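Local coordinates for protein endonuclease V (Bacillus subtilis, PDB 3GA2) that probably nicks DNA at the second phosphodiester bond 3' to a deoxyinosine, with magnesium as cofactor, in the repair of deaminated bases, at residues 9-14 against 91-96; 186-191 against 203-208. The protein carries 1 engineered substitution. All coordinates share one frame; numbering follows the deposited sequence.

Contact 1: residues 9-14 against 91-96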
# COMPACT_ATOMS: atom_id res chain seq x y z
N PHE A 9 -4.87 12.52 -14.20
CA PHE A 9 -5.96 12.41 -13.24
C PHE A 9 -7.09 13.37 -13.58
O PHE A 9 -7.47 14.21 -12.77
CB PHE A 9 -5.42 12.70 -11.83
CG PHE A 9 -4.39 11.71 -11.37
CD1 PHE A 9 -4.77 10.50 -10.80
CD2 PHE A 9 -3.04 11.95 -11.58
CE1 PHE A 9 -3.82 9.55 -10.43
CE2 PHE A 9 -2.08 11.01 -11.22
CZ PHE A 9 -2.48 9.81 -10.64
N ASP A 10 -7.64 13.23 -14.79
CA ASP A 10 -8.74 14.09 -15.23
C ASP A 10 -10.07 13.35 -15.31
O ASP A 10 -11.04 13.87 -15.87
CB ASP A 10 -8.43 14.68 -16.61
CG ASP A 10 -7.14 15.47 -16.63
OD1 ASP A 10 -6.99 16.41 -15.82
OD2 ASP A 10 -6.28 15.16 -17.48
N MSE A 11 -10.13 12.15 -14.75
CA MSE A 11 -11.35 11.35 -14.77
C MSE A 11 -12.54 12.12 -14.17
O MSE A 11 -12.39 12.80 -13.16
CB MSE A 11 -11.16 10.05 -13.98
CG MSE A 11 -10.16 9.06 -14.57
SE MSE A 11 -8.30 9.60 -14.45
CE MSE A 11 -7.94 9.81 -16.33
N LYS A 12 -13.70 11.99 -14.81
CA LYS A 12 -14.91 12.67 -14.32
C LYS A 12 -15.92 11.66 -13.77
O LYS A 12 -15.99 11.45 -12.56
CB LYS A 12 -15.57 13.48 -15.45
CG LYS A 12 -14.67 13.80 -16.63
CD LYS A 12 -14.95 12.86 -17.79
CE LYS A 12 -14.00 13.08 -18.94
NZ LYS A 12 -14.32 12.18 -20.08
N LYS A 13 -16.69 11.05 -14.66
CA LYS A 13 -17.69 10.06 -14.25
C LYS A 13 -17.04 8.73 -13.90
O LYS A 13 -15.87 8.50 -14.20
CB LYS A 13 -18.71 9.86 -15.38
CG LYS A 13 -18.09 9.58 -16.74
CD LYS A 13 -19.15 9.45 -17.81
CE LYS A 13 -18.53 9.27 -19.19
NZ LYS A 13 -17.71 10.44 -19.59
N GLU A 14 -17.79 7.85 -13.26
CA GLU A 14 -17.26 6.56 -12.86
C GLU A 14 -16.75 5.75 -14.05
O GLU A 14 -15.86 4.91 -13.90
CB GLU A 14 -18.32 5.74 -12.11
CG GLU A 14 -19.37 5.12 -13.00
CD GLU A 14 -20.16 4.05 -12.28
OE1 GLU A 14 -20.91 4.40 -11.35
OE2 GLU A 14 -20.02 2.86 -12.64
N LEU A 91 -10.75 5.35 -4.25
CA LEU A 91 -9.86 6.04 -3.33
C LEU A 91 -8.45 6.19 -3.91
O LEU A 91 -7.85 7.26 -3.83
CB LEU A 91 -9.78 5.28 -2.01
CG LEU A 91 -8.88 5.90 -0.94
CD1 LEU A 91 -9.38 7.29 -0.58
CD2 LEU A 91 -8.86 4.99 0.28
N ALA A 92 -7.93 5.11 -4.48
CA ALA A 92 -6.59 5.12 -5.05
C ALA A 92 -6.33 6.30 -5.98
O ALA A 92 -5.24 6.87 -5.99
CB ALA A 92 -6.33 3.82 -5.79
N PHE A 93 -7.33 6.68 -6.78
CA PHE A 93 -7.16 7.79 -7.71
C PHE A 93 -6.93 9.12 -6.99
O PHE A 93 -6.15 9.95 -7.47
CB PHE A 93 -8.37 7.92 -8.64
CG PHE A 93 -8.46 6.83 -9.67
CD1 PHE A 93 -8.97 5.57 -9.32
CD2 PHE A 93 -8.04 7.04 -10.98
CE1 PHE A 93 -9.05 4.55 -10.27
CE2 PHE A 93 -8.12 6.03 -11.93
CZ PHE A 93 -8.62 4.78 -11.57
N ARG A 94 -7.58 9.33 -5.86
CA ARG A 94 -7.37 10.58 -5.14
C ARG A 94 -6.20 10.53 -4.18
O ARG A 94 -5.98 11.47 -3.41
CB ARG A 94 -8.65 11.01 -4.41
CG ARG A 94 -9.27 9.98 -3.50
CD ARG A 94 -10.44 10.61 -2.73
NE ARG A 94 -11.25 9.63 -2.03
CZ ARG A 94 -12.09 8.79 -2.62
NH1 ARG A 94 -12.24 8.81 -3.94
NH2 ARG A 94 -12.78 7.92 -1.90
N GLU A 95 -5.44 9.44 -4.21
CA GLU A 95 -4.28 9.30 -3.34
C GLU A 95 -3.00 9.32 -4.16
O GLU A 95 -2.00 9.87 -3.72
CB GLU A 95 -4.35 7.98 -2.56
CG GLU A 95 -5.55 7.84 -1.67
CD GLU A 95 -5.51 6.55 -0.86
OE1 GLU A 95 -5.41 5.47 -1.48
OE2 GLU A 95 -5.59 6.62 0.38
N LEU A 96 -3.06 8.73 -5.35
CA LEU A 96 -1.91 8.66 -6.23
C LEU A 96 -1.15 9.97 -6.42
O LEU A 96 0.08 9.99 -6.34
CB LEU A 96 -2.33 8.08 -7.58
CG LEU A 96 -2.07 6.58 -7.76
CD1 LEU A 96 -2.49 5.83 -6.50
CD2 LEU A 96 -2.84 6.07 -8.97
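The CD1-CE1-CZ side of the Phe9 ring meets the turn at Phe93-Leu96, and the far end of the ring does most of the touching. Its CZ comes to 3.5 Å from Leu96 CB, and CE1 lies equally near. The two side chains cross at about a right angle, with Leu96 CD2 in the plane of the ring at its edge, 3.9 Å from Phe9 CE1, while Leu96 CB meets the ring obliquely. On the same flank of the ring, Phe9 CD1 packs 3.6 Å from the carbonyl oxygen of Phe93, again obliquely. With chi1 at -63°, Phe9 CG stands beside its own backbone N and anti to the carbonyl carbon; the CB itself does not point at the partner, and the length of the side chain closes the gap.

Met11, a selenomethionine here, adds a smaller, looser contact. Its SE comes to 4.3 Å from Phe93 CD2 and 5.4 Å from the centroid of the Phe93 ring, 70° off the ring normal: an oblique Met-aromatic contact, not one centred over the face. The Phe93 ring also meets Phe17 and His131 edge-to-face, so it joins this loop to helices 14-25 and 128-136, and Leu96 reaches His131 and Phe135 of the latter.

The turn that offers these groups is held from within: Ala92 O accepts from both Glu95 N, at 3.1 Å, and Leu96 N, just where helix 96-105 begins. Phe9 and Met11 pack the loop before helix 14-25 against the turn that leads into helix 96-105, away from the predicted metal site. Between the two segments there is apolar and Met-aromatic packing, plus a ring carbon lying against a carbonyl oxygen, so the 192 Å² buried here comes from non-directional contacts, which set no precise bond geometry.

Contact 2: residues 186-191 against 203-208; sequences KPIFLS and QITMSL
Residues 188-191 of strand 188-194 pass the last turn of helix 198-207 without backbone contact, the closest pair of alpha carbons being Leu190 CA and Thr205 CA at 8.5 Å. What fills the gap is a pair of strand side chains, Ile188 and Leu190, directed to the same face of the sheet, and the single threonine that meets both. Leu190 CD1 packs 3.4 Å from Thr205 OG1, and the two side chains slide past each other in opposite directions. CB of Leu190 already points at the helix, and CG anti to the backbone N (chi1 176°) carries CD1 on to Thr205. The other branch of the threonine, Thr205 CG2, faces Ile188 CD1 at a looser 4.2 Å.

The hydroxyl of Thr205 is not left to the leucine: it hydrogen-bonds to Ser201 O one turn earlier in helix 198-207, so the oxygen that Leu190 lies against already has its polar partner. This is helix-on-sheet packing in the RNase H-like fold to which endonuclease V belongs. Strand 188-194 is antiparallel to both its neighbours, 140-144 and 173-179, and the three meet under the helix: Thr205 also touches Ile143 and Leu179, while Ile143 is shared with Ile188 and Leu190. On the other side of the strand, Phe189 packs edge-to-face with Phe155. Further along, Ser207 OG reaches Gln203 O at 3.0 Å, tilted 30° from the carbonyl plane, while Ser207 N comes to that same oxygen from the opposite face.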
# COMPACT_ATOMS: atom_id res chain seq x y z
N LYS A 186 -5.20 -8.87 16.12
CA LYS A 186 -5.86 -8.87 14.81
C LYS A 186 -4.88 -9.05 13.67
O LYS A 186 -3.85 -8.39 13.60
CB LYS A 186 -6.63 -7.56 14.61
CG LYS A 186 -7.47 -7.52 13.34
CD LYS A 186 -8.23 -6.20 13.24
CE LYS A 186 -9.14 -6.14 12.03
NZ LYS A 186 -9.83 -4.82 11.95
N PRO A 187 -5.19 -9.96 12.74
CA PRO A 187 -4.28 -10.18 11.62
C PRO A 187 -4.37 -9.06 10.59
O PRO A 187 -5.25 -8.20 10.67
CB PRO A 187 -4.75 -11.52 11.06
CG PRO A 187 -6.23 -11.46 11.30
CD PRO A 187 -6.32 -10.90 12.70
N ILE A 188 -3.43 -9.05 9.65
CA ILE A 188 -3.45 -8.05 8.60
C ILE A 188 -3.82 -8.79 7.32
O ILE A 188 -3.83 -10.02 7.29
CB ILE A 188 -2.08 -7.37 8.41
CG1 ILE A 188 -1.00 -8.42 8.19
CG2 ILE A 188 -1.78 -6.48 9.62
CD1 ILE A 188 0.24 -7.87 7.54
N PHE A 189 -4.14 -8.03 6.28
CA PHE A 189 -4.52 -8.64 5.02
C PHE A 189 -3.53 -8.30 3.93
O PHE A 189 -3.42 -7.17 3.48
CB PHE A 189 -5.94 -8.22 4.69
CG PHE A 189 -6.90 -8.58 5.76
CD1 PHE A 189 -7.22 -7.67 6.77
CD2 PHE A 189 -7.38 -9.88 5.86
CE1 PHE A 189 -7.99 -8.06 7.86
CE2 PHE A 189 -8.15 -10.28 6.94
CZ PHE A 189 -8.46 -9.36 7.95
N LEU A 190 -2.81 -9.34 3.53
CA LEU A 190 -1.76 -9.26 2.55
C LEU A 190 -2.15 -9.58 1.13
O LEU A 190 -2.86 -10.56 0.88
CB LEU A 190 -0.63 -10.21 2.96
CG LEU A 190 0.56 -10.35 2.00
CD1 LEU A 190 1.49 -9.16 2.20
CD2 LEU A 190 1.32 -11.65 2.28
N SER A 191 -1.67 -8.76 0.21
CA SER A 191 -1.92 -9.00 -1.20
C SER A 191 -0.73 -8.49 -1.97
O SER A 191 -0.03 -7.57 -1.53
CB SER A 191 -3.19 -8.29 -1.68
OG SER A 191 -3.07 -6.88 -1.62
N GLN A 203 7.07 -13.43 2.35
CA GLN A 203 8.40 -13.52 2.95
C GLN A 203 8.98 -12.17 3.32
O GLN A 203 9.58 -12.01 4.38
CB GLN A 203 9.37 -14.22 2.00
CG GLN A 203 9.10 -15.70 1.77
CD GLN A 203 9.03 -16.50 3.06
OE1 GLN A 203 9.81 -16.28 3.99
NE2 GLN A 203 8.11 -17.45 3.11
N ILE A 204 8.80 -11.19 2.44
CA ILE A 204 9.30 -9.85 2.71
C ILE A 204 8.54 -9.24 3.89
O ILE A 204 9.14 -8.62 4.77
CB ILE A 204 9.15 -8.92 1.48
CG1 ILE A 204 10.07 -9.41 0.35
CG2 ILE A 204 9.49 -7.48 1.86
CD1 ILE A 204 9.98 -8.58 -0.93
N THR A 205 7.22 -9.44 3.92
CA THR A 205 6.42 -8.89 5.01
C THR A 205 6.84 -9.46 6.37
O THR A 205 7.04 -8.71 7.32
CB THR A 205 4.90 -9.17 4.80
OG1 THR A 205 4.45 -8.47 3.63
CG2 THR A 205 4.09 -8.70 6.00
N MSE A 206 6.98 -10.78 6.44
CA MSE A 206 7.39 -11.42 7.69
C MSE A 206 8.79 -11.04 8.14
O MSE A 206 9.07 -11.02 9.34
CB MSE A 206 7.29 -12.95 7.57
CG MSE A 206 5.87 -13.48 7.47
SE MSE A 206 4.70 -12.78 8.84
CE MSE A 206 5.65 -13.39 10.42
N SER A 207 9.68 -10.75 7.19
CA SER A 207 11.05 -10.37 7.54
C SER A 207 11.09 -8.97 8.14
O SER A 207 12.10 -8.55 8.70
CB SER A 207 11.95 -10.39 6.30
OG SER A 207 12.19 -11.72 5.87
N LEU A 208 9.98 -8.25 8.01
CA LEU A 208 9.87 -6.89 8.52
C LEU A 208 8.98 -6.82 9.75
O LEU A 208 8.64 -5.74 10.22
CB LEU A 208 9.30 -5.99 7.42
CG LEU A 208 10.13 -5.91 6.13
CD1 LEU A 208 9.37 -5.10 5.07
CD2 LEU A 208 11.46 -5.26 6.44

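How the contacts relate
Contact 1 closes along the chain before contact 2 opens, and the two lie on opposite sides of the centre of the protein. Their centres are 28 Å apart and their nearest atoms about 12 Å, so they do not touch. Contact 1 joins two loops at the starts of helices, whereas contact 2 packs the end of a helix on the sheet. The predicted magnesium site is nearer to contact 2: the side chain of Ile188 is about 8 Å from that of Asp116 and about 11 Å from that of Asp46. Contact 1 lies away from both aspartates. Neither has a hydrogen bond between its segments, but contact 2 is fully buried and contact 1 only partly.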